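Local coordinates for GDP-mannose-dependent alpha-(1-6)-phosphatidylinositol monomannoside mannosyltransferase (Corynebacterium glutamicum, PDB 3OKP), which is a two-domain glycosyltransferase of the GT-B fold, modelled here with guanosine-5'-diphosphate-alpha-D-mannose, at residues 12-17 / 58-63; 23-28 / 89-94. One frame throughout, in Å; residues are numbered along the deposited sequence.

In the fold
Contacts 1 and 2 both lie in the N-terminal domain and reach the same seven-stranded parallel sheet, their centres about 10 Å apart. Contact 1 joins the loop after strand 7-11 to the outermost strand 59-63; contact 2 joins the helix that follows this loop to strand 89-92, on the far side of 7-11. They touch directly: D13 O lies 3.4 Å from L25 CD1, D13 OD2 packs on A94 CB, and P15 CG approaches R26 CB at 4.0 Å. The pocket of guanosine-5'-diphosphate-alpha-D-mannose is formed by residues between 205 and 298, so neither contact contributes to it, although the side chain of Y24 in contact 2 is about 10 Å from the ligand.

Contact 1: residues 12-17 / 58-63; sequences NDFPPR and YEVIRW
F14 reaches from the loop 12-17 to Y58, V60 and R62, three residues along one side of strand 59-63 and its approach. CB points toward the strand, and a first torsion with CG anti to the backbone N (chi1 -161°) extends the ring in among these three side chains. Along one flank of the ring, CD2 meets R62 NH2 at 3.6 Å; the nitrogen sits at the ring edge, near its plane, with the guanidinium turned 67° to the ring, an arrangement unlike a stacked cation-pi pair. Next, CE2 takes V60 CG2 at 3.8 Å, an oblique methyl contact. CZ, the tip, meets Y58 OH at 3.5 Å, again at the edge, with Y58 CE2 just beyond. P15 CD lies over one ring face. In this Rossmann-like domain the loop follows the first strand, 7-11, while 59-63 is the outermost strand of the parallel sheet, so R62 spans from sheet edge to loop. Its NH2 donates to P15 O (2.8 Å, 168° at the hydrogen), the carbonyl oxygen of the cis peptide bond to P16, in the carbonyl plane and on a lone pair. A water links R62 NH1 (2.8 Å) to F14 O. The guanidinium has further partners that help fix its rotation: NE forms a salt bridge with D53 and NH1 bonds to S42 O.

Contact 2: residues 23-28 / 89-94; sequences SYLRDF and NVWFGA
W91 meets three side chains of helix 23-28 with the six-membered part of its indole. L25 CD2 lies over one face, displaced toward the rim, 4.0 Å from W91 CZ2. F28 comes to the edge instead: its CB is 3.9 Å from W91 CH2, near the indole plane. Y24 CE2 arrives obliquely at CZ2. Both methyls of L25 also lie against the bare backbone of G93, whose CA has L25 CD2 at 3.8 Å and L25 CD1 at 3.9 Å. No hydrogen bond crosses between the segments, and the join is made by apolar packing throughout. It seats the first helix of the Rossmann-like domain against its sheet: the axes of 23-28 and 89-92 approach to 12.4 Å, at 149° between their N-to-C directions, the nearly antiparallel course of a helix that returns between parallel strands. With CG anti to the backbone N (chi1 180°), W91 extends from strand 89-92 toward the helix, and its NE1 bonds to S116 OG on the neighbouring strand 112-116, which helps to fix the rotation of the indole. Within the helix, F28 CD2 sits over the centre of the Y24 ring, 3.7 Å above its plane. Y24 OH bonds to L168 O, and the Y24 ring meets H118 edge-to-face. Farther out, L372 of helix 365-377 packs against both W91 and F28, and W365 at the start of that helix meets the F28 ring edge-to-face.

Contact 1: residues 12-17 / 58-63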
ATOM      1  N   ASN A  12     -13.024 -12.341   1.531  1.00 10.69           N
ATOM      2  CA  ASN A  12     -12.879 -12.999   0.241  1.00 11.23           C
ATOM      3  C   ASN A  12     -11.442 -12.865  -0.275  1.00 11.67           C
ATOM      4  O   ASN A  12     -11.076 -13.471  -1.282  1.00 12.06           O
ATOM      5  CB  ASN A  12     -13.862 -12.396  -0.768  1.00 11.34           C
ATOM      6  CG  ASN A  12     -13.912 -13.168  -2.078  1.00 11.35           C
ATOM      7  OD1 ASN A  12     -14.088 -14.385  -2.088  1.00 10.42           O
ATOM      8  ND2 ASN A  12     -13.755 -12.458  -3.189  1.00 10.80           N
ATOM      9  N   ASP A  13     -10.637 -12.069   0.425  1.00 11.82           N
ATOM     10  CA  ASP A  13      -9.285 -11.731  -0.018  1.00 12.67           C
ATOM     11  C   ASP A  13      -8.236 -12.277   0.950  1.00 12.66           C
ATOM     12  O   ASP A  13      -7.860 -11.607   1.908  1.00 13.02           O
ATOM     13  CB  ASP A  13      -9.126 -10.210  -0.132  1.00 12.63           C
ATOM     14  CG  ASP A  13     -10.220  -9.560  -0.961  1.00 13.68           C
ATOM     15  OD1 ASP A  13     -10.374  -9.917  -2.150  1.00 14.25           O
ATOM     16  OD2 ASP A  13     -10.919  -8.676  -0.418  1.00 14.85           O
ATOM     17  N   PHE A  14      -7.770 -13.493   0.695  1.00 13.11           N
ATOM     18  CA  PHE A  14      -6.781 -14.132   1.560  1.00 12.97           C
ATOM     19  C   PHE A  14      -5.792 -14.920   0.704  1.00 13.48           C
ATOM     20  O   PHE A  14      -6.169 -15.432  -0.351  1.00 13.80           O
ATOM     21  CB  PHE A  14      -7.484 -15.048   2.575  1.00 12.72           C
ATOM     22  CG  PHE A  14      -6.644 -15.395   3.780  1.00 12.63           C
ATOM     23  CD1 PHE A  14      -6.321 -14.426   4.728  1.00 12.34           C
ATOM     24  CD2 PHE A  14      -6.195 -16.698   3.979  1.00 12.69           C
ATOM     25  CE1 PHE A  14      -5.543 -14.743   5.844  1.00 11.83           C
ATOM     26  CE2 PHE A  14      -5.419 -17.027   5.094  1.00 12.78           C
ATOM     27  CZ  PHE A  14      -5.096 -16.046   6.027  1.00 12.37           C
ATOM     28  N   PRO A  15      -4.512 -14.991   1.130  1.00 13.74           N
ATOM     29  CA  PRO A  15      -3.563 -15.901   0.487  1.00 14.36           C
ATOM     30  C   PRO A  15      -4.095 -17.344   0.440  1.00 14.85           C
ATOM     31  O   PRO A  15      -4.988 -17.685   1.223  1.00 14.41           O
ATOM     32  CB  PRO A  15      -2.332 -15.813   1.389  1.00 14.41           C
ATOM     33  CG  PRO A  15      -2.415 -14.474   2.009  1.00 13.83           C
ATOM     34  CD  PRO A  15      -3.872 -14.205   2.204  1.00 13.35           C
ATOM     35  N   PRO A  16      -3.535 -18.202  -0.439  1.00 15.76           N
ATOM     36  CA  PRO A  16      -2.332 -18.018  -1.266  1.00 16.51           C
ATOM     37  C   PRO A  16      -2.480 -17.093  -2.484  1.00 17.05           C
ATOM     38  O   PRO A  16      -1.478 -16.772  -3.125  1.00 17.66           O
ATOM     39  CB  PRO A  16      -1.991 -19.444  -1.704  1.00 17.04           C
ATOM     40  CG  PRO A  16      -3.299 -20.140  -1.740  1.00 16.90           C
ATOM     41  CD  PRO A  16      -4.139 -19.532  -0.648  1.00 16.06           C
ATOM     42  N   ARG A  17      -3.707 -16.674  -2.800  1.00 17.10           N
ATOM     43  CA  ARG A  17      -3.937 -15.720  -3.890  1.00 17.79           C
ATOM     44  C   ARG A  17      -3.138 -14.433  -3.664  1.00 17.42           C
ATOM     45  O   ARG A  17      -3.071 -13.922  -2.543  1.00 16.86           O
ATOM     46  CB  ARG A  17      -5.433 -15.413  -4.043  1.00 17.53           C
ATOM     47  CG  ARG A  17      -5.786 -14.572  -5.271  1.00 18.74           C
ATOM     48  CD  ARG A  17      -7.291 -14.407  -5.422  1.00 18.65           C
ATOM     49  NE  ARG A  17      -7.631 -13.454  -6.477  1.00 21.55           N
ATOM     50  N   TYR A  58      -2.004 -19.721  13.124  1.00 11.79           N
ATOM     51  CA  TYR A  58      -3.387 -19.403  13.488  1.00 11.82           C
ATOM     52  C   TYR A  58      -4.380 -20.150  12.589  1.00 11.94           C
ATOM     53  O   TYR A  58      -4.029 -20.578  11.486  1.00 11.91           O
ATOM     54  CB  TYR A  58      -3.635 -17.888  13.449  1.00 11.50           C
ATOM     55  CG  TYR A  58      -3.368 -17.236  12.107  1.00 11.22           C
ATOM     56  CD1 TYR A  58      -2.115 -16.696  11.811  1.00 11.61           C
ATOM     57  CD2 TYR A  58      -4.370 -17.146  11.141  1.00 11.23           C
ATOM     58  CE1 TYR A  58      -1.862 -16.097  10.581  1.00 11.18           C
ATOM     59  CE2 TYR A  58      -4.129 -16.548   9.909  1.00 11.04           C
ATOM     60  CZ  TYR A  58      -2.876 -16.027   9.636  1.00 11.07           C
ATOM     61  OH  TYR A  58      -2.639 -15.428   8.422  1.00 11.13           O
ATOM     62  N   GLU A  59      -5.612 -20.297  13.068  1.00 12.15           N
ATOM     63  CA  GLU A  59      -6.640 -21.085  12.383  1.00 12.69           C
ATOM     64  C   GLU A  59      -7.277 -20.348  11.205  1.00 12.17           C
ATOM     65  O   GLU A  59      -7.651 -19.176  11.315  1.00 11.79           O
ATOM     66  CB  GLU A  59      -7.725 -21.519  13.379  1.00 12.87           C
ATOM     67  CG  GLU A  59      -8.858 -22.349  12.764  1.00 13.80           C
ATOM     68  CD  GLU A  59      -9.952 -22.698  13.757  1.00 14.51           C
ATOM     69  OE1 GLU A  59     -10.113 -21.971  14.765  1.00 16.20           O
ATOM     70  OE2 GLU A  59     -10.662 -23.702  13.522  1.00 16.62           O
ATOM     71  N   VAL A  60      -7.394 -21.054  10.081  1.00 12.24           N
ATOM     72  CA  VAL A  60      -8.142 -20.577   8.918  1.00 12.12           C
ATOM     73  C   VAL A  60      -9.281 -21.558   8.635  1.00 12.45           C
ATOM     74  O   VAL A  60      -9.046 -22.748   8.410  1.00 12.73           O
ATOM     75  CB  VAL A  60      -7.244 -20.425   7.657  1.00 12.15           C
ATOM     76  CG1 VAL A  60      -8.059 -19.937   6.456  1.00 11.87           C
ATOM     77  CG2 VAL A  60      -6.083 -19.474   7.930  1.00 11.64           C
ATOM     78  N   ILE A  61     -10.509 -21.052   8.682  1.00 12.23           N
ATOM     79  CA  ILE A  61     -11.691 -21.831   8.321  1.00 12.83           C
ATOM     80  C   ILE A  61     -12.073 -21.476   6.887  1.00 12.80           C
ATOM     81  O   ILE A  61     -12.459 -20.339   6.598  1.00 12.52           O
ATOM     82  CB  ILE A  61     -12.877 -21.575   9.290  1.00 12.76           C
ATOM     83  CG1 ILE A  61     -12.472 -21.922  10.728  1.00 13.36           C
ATOM     84  CG2 ILE A  61     -14.118 -22.366   8.855  1.00 13.00           C
ATOM     85  CD1 ILE A  61     -13.405 -21.372  11.799  1.00 13.35           C
ATOM     86  N   ARG A  62     -11.949 -22.452   5.993  1.00 13.22           N
ATOM     87  CA  ARG A  62     -12.171 -22.219   4.571  1.00 13.31           C
ATOM     88  C   ARG A  62     -13.627 -22.425   4.154  1.00 13.92           C
ATOM     89  O   ARG A  62     -14.219 -23.485   4.388  1.00 14.04           O
ATOM     90  CB  ARG A  62     -11.236 -23.090   3.725  1.00 13.72           C
ATOM     91  CG  ARG A  62      -9.756 -22.704   3.800  1.00 12.79           C
ATOM     92  CD  ARG A  62      -9.444 -21.450   2.990  1.00 11.74           C
ATOM     93  NE  ARG A  62      -8.018 -21.122   3.024  1.00 11.25           N
ATOM     94  CZ  ARG A  62      -7.449 -20.151   2.314  1.00 11.07           C
ATOM     95  NH1 ARG A  62      -8.178 -19.394   1.500  1.00 10.46           N
ATOM     96  NH2 ARG A  62      -6.144 -19.935   2.419  1.00  9.85           N
ATOM     97  N   TRP A  63     -14.192 -21.384   3.549  1.00 14.05           N
ATOM     98  CA  TRP A  63     -15.517 -21.427   2.944  1.00 14.75           C
ATOM     99  C   TRP A  63     -15.365 -22.060   1.554  1.00 15.42           C
ATOM    100  O   TRP A  63     -14.619 -21.543   0.719  1.00 15.34           O
ATOM    101  CB  TRP A  63     -16.082 -19.999   2.876  1.00 14.49           C
ATOM    102  CG  TRP A  63     -17.505 -19.841   2.382  1.00 14.87           C
ATOM    103  CD1 TRP A  63     -17.918 -19.058   1.339  1.00 15.24           C
ATOM    104  CD2 TRP A  63     -18.696 -20.440   2.927  1.00 15.29           C
ATOM    105  NE1 TRP A  63     -19.282 -19.142   1.190  1.00 15.47           N
ATOM    106  CE2 TRP A  63     -19.785 -19.981   2.148  1.00 15.82           C
ATOM    107  CE3 TRP A  63     -18.947 -21.320   3.989  1.00 15.11           C
ATOM    108  CZ2 TRP A  63     -21.108 -20.378   2.397  1.00 15.88           C
ATOM    109  CZ3 TRP A  63     -20.265 -21.718   4.233  1.00 15.74           C
ATOM    110  CH2 TRP A  63     -21.327 -21.243   3.440  1.00 15.88           C
TER
HETATM  111  O   HOH W   1      -7.669 -17.635  -0.562  1.00 17.43           O

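Contact 2: residues 23-28 / 89-94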
ATOM      1  N   SER A  23      -2.113  -9.172   0.876  1.00 12.25           N
ATOM      2  CA  SER A  23      -0.870  -8.800   1.558  1.00 12.29           C
ATOM      3  C   SER A  23      -1.144  -7.988   2.825  1.00 11.83           C
ATOM      4  O   SER A  23      -0.507  -8.196   3.859  1.00 11.62           O
ATOM      5  CB  SER A  23       0.043  -8.016   0.611  1.00 12.72           C
ATOM      6  OG  SER A  23       0.459  -8.822  -0.479  1.00 13.43           O
ATOM      7  N   TYR A  24      -2.102  -7.068   2.720  1.00 11.67           N
ATOM      8  CA  TYR A  24      -2.560  -6.230   3.824  1.00 11.43           C
ATOM      9  C   TYR A  24      -3.001  -7.077   5.021  1.00 11.05           C
ATOM     10  O   TYR A  24      -2.536  -6.864   6.144  1.00 10.94           O
ATOM     11  CB  TYR A  24      -3.702  -5.334   3.326  1.00 11.54           C
ATOM     12  CG  TYR A  24      -4.332  -4.409   4.346  1.00 11.47           C
ATOM     13  CD1 TYR A  24      -3.900  -3.089   4.481  1.00 11.55           C
ATOM     14  CD2 TYR A  24      -5.395  -4.838   5.142  1.00 11.63           C
ATOM     15  CE1 TYR A  24      -4.498  -2.226   5.405  1.00 11.41           C
ATOM     16  CE2 TYR A  24      -5.997  -3.986   6.068  1.00 11.29           C
ATOM     17  CZ  TYR A  24      -5.546  -2.685   6.192  1.00 11.45           C
ATOM     18  OH  TYR A  24      -6.141  -1.848   7.110  1.00 12.03           O
ATOM     19  N   LEU A  25      -3.878  -8.048   4.771  1.00 10.81           N
ATOM     20  CA  LEU A  25      -4.421  -8.891   5.838  1.00 10.55           C
ATOM     21  C   LEU A  25      -3.389  -9.869   6.397  1.00 10.78           C
ATOM     22  O   LEU A  25      -3.246  -9.983   7.614  1.00 10.65           O
ATOM     23  CB  LEU A  25      -5.690  -9.621   5.377  1.00 10.37           C
ATOM     24  CG  LEU A  25      -6.921  -8.746   5.098  1.00 10.18           C
ATOM     25  CD1 LEU A  25      -8.079  -9.603   4.626  1.00 10.66           C
ATOM     26  CD2 LEU A  25      -7.331  -7.927   6.320  1.00  9.69           C
ATOM     27  N   ARG A  26      -2.659 -10.549   5.513  1.00 11.05           N
ATOM     28  CA  ARG A  26      -1.560 -11.431   5.925  1.00 11.45           C
ATOM     29  C   ARG A  26      -0.611 -10.737   6.914  1.00 11.60           C
ATOM     30  O   ARG A  26      -0.303 -11.284   7.976  1.00 11.72           O
ATOM     31  CB  ARG A  26      -0.789 -11.936   4.696  1.00 12.00           C
ATOM     32  CG  ARG A  26       0.502 -12.709   4.996  1.00 12.81           C
ATOM     33  CD  ARG A  26       1.423 -12.722   3.780  1.00 14.29           C
ATOM     34  NE  ARG A  26       1.977 -11.395   3.505  1.00 14.74           N
ATOM     35  CZ  ARG A  26       2.335 -10.954   2.302  1.00 15.55           C
ATOM     36  NH1 ARG A  26       2.199 -11.727   1.230  1.00 16.49           N
ATOM     37  NH2 ARG A  26       2.825  -9.730   2.168  1.00 15.13           N
ATOM     38  N   ASP A  27      -0.169  -9.530   6.571  1.00 11.54           N
ATOM     39  CA  ASP A  27       0.827  -8.825   7.378  1.00 11.66           C
ATOM     40  C   ASP A  27       0.261  -8.209   8.660  1.00 11.29           C
ATOM     41  O   ASP A  27       0.945  -8.184   9.682  1.00 11.36           O
ATOM     42  CB  ASP A  27       1.575  -7.784   6.540  1.00 11.88           C
ATOM     43  CG  ASP A  27       2.401  -8.410   5.423  1.00 12.68           C
ATOM     44  OD1 ASP A  27       2.748  -9.607   5.518  1.00 12.45           O
ATOM     45  OD2 ASP A  27       2.706  -7.698   4.444  1.00 13.61           O
ATOM     46  N   PHE A  28      -0.980  -7.728   8.617  1.00 10.77           N
ATOM     47  CA  PHE A  28      -1.641  -7.239   9.832  1.00 10.68           C
ATOM     48  C   PHE A  28      -1.954  -8.356  10.830  1.00 10.64           C
ATOM     49  O   PHE A  28      -1.749  -8.186  12.036  1.00 10.78           O
ATOM     50  CB  PHE A  28      -2.902  -6.425   9.514  1.00 10.37           C
ATOM     51  CG  PHE A  28      -2.669  -4.941   9.485  1.00 10.29           C
ATOM     52  CD1 PHE A  28      -2.293  -4.261  10.642  1.00 10.34           C
ATOM     53  CD2 PHE A  28      -2.831  -4.220   8.308  1.00 10.19           C
ATOM     54  CE1 PHE A  28      -2.069  -2.889  10.626  1.00 10.86           C
ATOM     55  CE2 PHE A  28      -2.609  -2.844   8.280  1.00 10.56           C
ATOM     56  CZ  PHE A  28      -2.228  -2.177   9.442  1.00 10.69           C
ATOM     57  N   ASN A  89     -14.561  -9.813  18.460  1.00 11.95           N
ATOM     58  CA  ASN A  89     -14.487  -8.880  17.333  1.00 11.21           C
ATOM     59  C   ASN A  89     -14.716  -9.583  16.008  1.00 10.62           C
ATOM     60  O   ASN A  89     -14.176 -10.660  15.773  1.00 10.48           O
ATOM     61  CB  ASN A  89     -13.116  -8.191  17.261  1.00 10.89           C
ATOM     62  CG  ASN A  89     -12.676  -7.596  18.581  1.00 11.16           C
ATOM     63  OD1 ASN A  89     -13.396  -6.814  19.202  1.00 11.37           O
ATOM     64  ND2 ASN A  89     -11.468  -7.947  19.004  1.00 11.20           N
ATOM     65  N   VAL A  90     -15.501  -8.956  15.138  1.00 10.37           N
ATOM     66  CA  VAL A  90     -15.630  -9.408  13.758  1.00  9.88           C
ATOM     67  C   VAL A  90     -15.042  -8.336  12.845  1.00  9.76           C
ATOM     68  O   VAL A  90     -15.511  -7.192  12.823  1.00  9.95           O
ATOM     69  CB  VAL A  90     -17.101  -9.727  13.382  1.00 10.03           C
ATOM     70  CG1 VAL A  90     -17.230 -10.064  11.894  1.00  9.43           C
ATOM     71  CG2 VAL A  90     -17.619 -10.878  14.222  1.00 10.07           C
ATOM     72  N   TRP A  91     -13.999  -8.716  12.115  1.00  9.40           N
ATOM     73  CA  TRP A  91     -13.276  -7.795  11.253  1.00  9.24           C
ATOM     74  C   TRP A  91     -13.455  -8.183   9.787  1.00  9.18           C
ATOM     75  O   TRP A  91     -12.938  -9.208   9.338  1.00  8.98           O
ATOM     76  CB  TRP A  91     -11.791  -7.762  11.647  1.00  9.21           C
ATOM     77  CG  TRP A  91     -10.911  -6.847  10.829  1.00  8.99           C
ATOM     78  CD1 TRP A  91     -11.301  -5.770  10.080  1.00  8.86           C
ATOM     79  CD2 TRP A  91      -9.481  -6.910  10.722  1.00  8.87           C
ATOM     80  NE1 TRP A  91     -10.206  -5.177   9.496  1.00  8.87           N
ATOM     81  CE2 TRP A  91      -9.077  -5.852   9.875  1.00  8.77           C
ATOM     82  CE3 TRP A  91      -8.502  -7.764  11.252  1.00  9.09           C
ATOM     83  CZ2 TRP A  91      -7.736  -5.623   9.545  1.00  9.16           C
ATOM     84  CZ3 TRP A  91      -7.165  -7.536  10.923  1.00  9.21           C
ATOM     85  CH2 TRP A  91      -6.797  -6.473  10.076  1.00  9.18           C
ATOM     86  N   PHE A  92     -14.210  -7.367   9.058  1.00  9.32           N
ATOM     87  CA  PHE A  92     -14.337  -7.525   7.615  1.00  9.69           C
ATOM     88  C   PHE A  92     -13.130  -6.864   6.957  1.00  9.94           C
ATOM     89  O   PHE A  92     -12.997  -5.634   6.970  1.00  9.78           O
ATOM     90  CB  PHE A  92     -15.652  -6.926   7.103  1.00  9.59           C
ATOM     91  CG  PHE A  92     -16.881  -7.589   7.669  1.00  9.71           C
ATOM     92  CD1 PHE A  92     -17.373  -8.767   7.114  1.00  9.44           C
ATOM     93  CD2 PHE A  92     -17.543  -7.038   8.763  1.00  9.50           C
ATOM     94  CE1 PHE A  92     -18.504  -9.389   7.641  1.00  9.36           C
ATOM     95  CE2 PHE A  92     -18.675  -7.651   9.294  1.00 10.06           C
ATOM     96  CZ  PHE A  92     -19.156  -8.830   8.732  1.00  9.65           C
ATOM     97  N   GLY A  93     -12.248  -7.698   6.404  1.00 10.26           N
ATOM     98  CA  GLY A  93     -10.990  -7.246   5.807  1.00 11.00           C
ATOM     99  C   GLY A  93     -11.174  -6.224   4.702  1.00 11.44           C
ATOM    100  O   GLY A  93     -10.311  -5.370   4.483  1.00 11.79           O
ATOM    101  N   ALA A  94     -12.299  -6.332   4.002  1.00 11.74           N
ATOM    102  CA  ALA A  94     -12.718  -5.342   3.022  1.00 12.22           C
ATOM    103  C   ALA A  94     -14.189  -5.051   3.278  1.00 12.50           C
ATOM    104  O   ALA A  94     -15.000  -5.972   3.387  1.00 12.65           O
ATOM    105  CB  ALA A  94     -12.494  -5.856   1.604  1.00 12.45           C
TER